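Local coordinates for RNA-binding protein Lsm (Halobacterium salinarum R1, PDB 6TFL) that probably binds RNA as a ring-forming Sm-like (Lsm) protein, binds uridine in a pocket of its seven-membered ring and carries bound calcium ions, at residues L8-L11 / E12-L15; V43-G46 / E47-I51. All coordinates share one frame; numbering follows the deposited sequence.

Contact 1. Residues L8-L11 / E12-L15; sequences LDVL and EESL. With CA (calcium ion), chain P.
Ser14 reaches back to Val10 in the last turn of helix 7-13. Its OG donates to Val10 O at 2.6 Å and comes from above the carbonyl plane, some 35° off it, away from any lone-pair direction. With OG beside its own backbone N (chi1 -41°), the hydroxyl meets the same oxygen that Ser14 N approaches in a weak bond of 3.0 Å, so hydroxyl and amide grip one acceptor. Ser14 N is also weakly shared with Leu11 O. Glu13 fills the flank of this turn: its CG, set between backbone N and carbonyl carbon (chi1 52°), lies 3.2 Å from Asp9 O and 3.3 Å from Val10 O. One step back, the regular helical bonds Glu12 N to Leu8 O (3.0 Å) and Glu13 N to Asp9 O (3.1 Å) hold the turn. With an alanine in place of Ser14 the hydroxyl bond would be lost, probably leaving Val10 O held less firmly and the final turn freer to move. Beyond it, Glu13 O binds calcium at 2.4 Å, with Glu17 and water 1 as further ligands. The turn thus presents a backbone oxygen, rather than the Glu13 carboxylate, to the metal.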
# COMPACT_ATOMS: atom_id res chain seq x y z
N LEU A 8 -15.15 9.35 -9.59
CA LEU A 8 -15.80 8.20 -10.21
C LEU A 8 -17.07 8.60 -10.94
O LEU A 8 -17.47 7.94 -11.91
CB LEU A 8 -16.09 7.11 -9.17
CG LEU A 8 -14.89 6.40 -8.49
CD1 LEU A 8 -15.33 5.18 -7.68
CD2 LEU A 8 -13.81 6.02 -9.48
N ASP A 9 -17.72 9.69 -10.52
CA ASP A 9 -18.90 10.16 -11.24
C ASP A 9 -18.51 10.83 -12.56
O ASP A 9 -19.23 10.72 -13.56
CB ASP A 9 -19.71 11.12 -10.36
CG ASP A 9 -20.75 10.40 -9.51
OD1 ASP A 9 -20.88 9.15 -9.62
OD2 ASP A 9 -21.46 11.08 -8.74
N VAL A 10 -17.36 11.51 -12.59
CA VAL A 10 -16.87 12.04 -13.86
C VAL A 10 -16.51 10.90 -14.81
O VAL A 10 -16.73 10.99 -16.02
CB VAL A 10 -15.67 12.98 -13.60
CG1 VAL A 10 -15.06 13.46 -14.91
CG2 VAL A 10 -16.09 14.16 -12.72
N LEU A 11 -15.97 9.80 -14.27
CA LEU A 11 -15.69 8.63 -15.10
C LEU A 11 -16.97 8.01 -15.65
O LEU A 11 -17.01 7.57 -16.81
CB LEU A 11 -14.91 7.58 -14.31
CG LEU A 11 -13.44 7.87 -13.99
CD1 LEU A 11 -12.78 6.63 -13.33
CD2 LEU A 11 -12.70 8.30 -15.23
N GLU A 12 -18.03 7.93 -14.84
CA GLU A 12 -19.31 7.48 -15.35
C GLU A 12 -19.74 8.30 -16.55
O GLU A 12 -20.07 7.76 -17.61
CB GLU A 12 -20.37 7.54 -14.25
CG GLU A 12 -21.67 6.86 -14.61
CD GLU A 12 -21.54 5.35 -14.80
OE1 GLU A 12 -20.69 4.71 -14.13
OE2 GLU A 12 -22.32 4.78 -15.60
N GLU A 13 -19.70 9.63 -16.42
CA GLU A 13 -20.18 10.46 -17.52
C GLU A 13 -19.17 10.61 -18.65
O GLU A 13 -19.50 11.24 -19.65
CB GLU A 13 -20.63 11.82 -16.99
CG GLU A 13 -19.61 12.53 -16.14
CD GLU A 13 -20.22 13.66 -15.31
OE1 GLU A 13 -21.27 13.43 -14.68
OE2 GLU A 13 -19.63 14.78 -15.30
N SER A 14 -17.98 10.04 -18.53
CA SER A 14 -17.07 9.94 -19.67
C SER A 14 -17.12 8.59 -20.35
O SER A 14 -16.32 8.36 -21.26
CB SER A 14 -15.63 10.24 -19.25
OG SER A 14 -15.57 11.32 -18.33
N LEU A 15 -18.01 7.69 -19.94
CA LEU A 15 -18.13 6.40 -20.61
C LEU A 15 -18.52 6.61 -22.07
O LEU A 15 -19.31 7.50 -22.40
CB LEU A 15 -19.16 5.51 -19.91
CG LEU A 15 -18.74 4.89 -18.57
CD1 LEU A 15 -19.94 4.34 -17.81
CD2 LEU A 15 -17.68 3.82 -18.79
CA CA P . -21.33 12.25 -20.89
O HOH W 1 -19.35 13.98 -20.91

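Contact 2. Residues V43-G46 / E47-I51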
# COMPACT_ATOMS: atom_id res chain seq x y z
N VAL A 43 -10.98 0.41 -18.35
CA VAL A 43 -10.89 -0.27 -19.63
C VAL A 43 -10.89 0.79 -20.73
O VAL A 43 -11.80 1.62 -20.81
CB VAL A 43 -12.05 -1.26 -19.83
CG1 VAL A 43 -11.80 -2.14 -21.05
CG2 VAL A 43 -12.25 -2.11 -18.58
N ILE A 44 -9.85 0.77 -21.57
CA ILE A 44 -9.66 1.75 -22.64
C ILE A 44 -9.65 1.00 -23.97
O ILE A 44 -8.88 0.05 -24.14
CB ILE A 44 -8.35 2.54 -22.47
CG1 ILE A 44 -8.26 3.19 -21.09
CG2 ILE A 44 -8.23 3.59 -23.52
CD1 ILE A 44 -9.34 4.19 -20.83
N GLU A 45 -10.49 1.44 -24.91
CA GLU A 45 -10.60 0.82 -26.23
C GLU A 45 -10.32 1.86 -27.31
O GLU A 45 -11.13 2.78 -27.51
CB GLU A 45 -11.97 0.17 -26.44
CG GLU A 45 -12.28 -0.90 -25.40
CD GLU A 45 -13.51 -1.74 -25.74
OE1 GLU A 45 -13.95 -2.53 -24.86
OE2 GLU A 45 -14.04 -1.61 -26.87
N GLY A 46 -9.17 1.74 -27.95
CA GLY A 46 -8.84 2.52 -29.13
C GLY A 46 -8.79 1.58 -30.31
O GLY A 46 -9.83 1.13 -30.79
N GLU A 47 -7.59 1.26 -30.78
CA GLU A 47 -7.49 0.21 -31.78
C GLU A 47 -7.56 -1.18 -31.17
O GLU A 47 -7.99 -2.12 -31.85
CB GLU A 47 -6.22 0.37 -32.63
CG GLU A 47 -6.55 0.45 -34.13
CD GLU A 47 -5.37 0.86 -35.02
OE1 GLU A 47 -5.30 0.36 -36.16
OE2 GLU A 47 -4.54 1.68 -34.57
N ASP A 48 -7.19 -1.33 -29.90
CA ASP A 48 -7.45 -2.55 -29.15
C ASP A 48 -7.92 -2.18 -27.75
O ASP A 48 -8.18 -1.01 -27.45
CB ASP A 48 -6.21 -3.45 -29.14
CG ASP A 48 -5.00 -2.77 -28.55
OD1 ASP A 48 -5.12 -1.61 -28.11
OD2 ASP A 48 -3.92 -3.40 -28.55
N THR A 49 -8.03 -3.19 -26.89
CA THR A 49 -8.61 -3.08 -25.56
C THR A 49 -7.51 -3.25 -24.52
O THR A 49 -6.77 -4.24 -24.56
CB THR A 49 -9.69 -4.14 -25.35
OG1 THR A 49 -10.80 -3.87 -26.21
CG2 THR A 49 -10.16 -4.19 -23.89
N THR A 50 -7.43 -2.30 -23.58
CA THR A 50 -6.41 -2.31 -22.53
C THR A 50 -7.09 -2.18 -21.17
O THR A 50 -7.76 -1.17 -20.90
CB THR A 50 -5.41 -1.18 -22.73
OG1 THR A 50 -4.85 -1.27 -24.04
CG2 THR A 50 -4.30 -1.26 -21.69
N ILE A 51 -6.96 -3.21 -20.34
CA ILE A 51 -7.32 -3.09 -18.93
C ILE A 51 -6.12 -2.50 -18.21
O ILE A 51 -5.01 -3.04 -18.27
CB ILE A 51 -7.70 -4.45 -18.33
CG1 ILE A 51 -8.76 -5.15 -19.18
CG2 ILE A 51 -8.19 -4.29 -16.89
CD1 ILE A 51 -8.99 -6.57 -18.78
O HOH W 2 -6.44 0.35 -25.46
O HOH W 3 -12.86 -5.25 -25.83
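Glu45 and Thr49 run alongside one another on the same face of a tight hairpin, with Glu45 CG 3.4 Å from Thr49 OG1. The backbone evidence for the hairpin is direct. Strand segments 43-45 and 49-51 run antiparallel at 164°, their axes 4.7 Å apart at closest approach. Ile44 and Thr50 form the hydrogen-bonded pair: Ile44 N donates to Thr50 O at 2.9 Å with a nearly straight N-H...O angle of 168°, and Thr50 N returns a 2.8 Å bond in the carbonyl plane of Ile44. Val43-Ile51 and Glu45-Thr49 are the flanking non-hydrogen-bonded pairs. At the turn, Gly46 N donates to Asp48 O at 3.0 Å, while CA-H...O contacts such as Glu45 CA to Asp48 O add to the pairing.

Among nonpolar contacts, Thr49 CG2, anti to its amide nitrogen (chi1 -67° for OG1), meets Val43 CG1 at 3.9 Å on the face that also carries Glu45. On the other face Ile44 packs against Val19, Val21 and Leu33.

Two waters add polar bridges. Water 2 donates to Ile44 O and Asp48 O and also bonds Thr50 OG1, linking both strands beside the turn; water 3 lies 2.5 Å from Thr49 OG1 and bonds Glu45 OE1 weakly. Glu45 OE1 also bonds Thr34, and Asp48 makes a salt bridge to Lys61 of a neighbouring subunit. Ile51 pairs with a strand of that subunit, continuing the sheet across the interface, the strand-to-strand joining by which Sm-like folds close into rings.

From the N terminus the chain first makes contact 1, within and just after helix 7-13, which closes no loop beyond local helical turns; contact 2 follows at residues 43-51, closing the short 46-48 loop of the hairpin between strands 42-45 and 49-52. The two stand in series, neither nested nor crossed, with centres about 17 Å apart and nearest atoms about 7 Å apart. Strand 32-36 relates them within the chain: Leu11 of the helix and Leu15 just beyond it rest on it, and Val43 and Ile44 meet it from the hairpin. Between subunits, Val10 and Leu11 of one copy pack on Ile51 of another, so helix and hairpin meet across the ring interface.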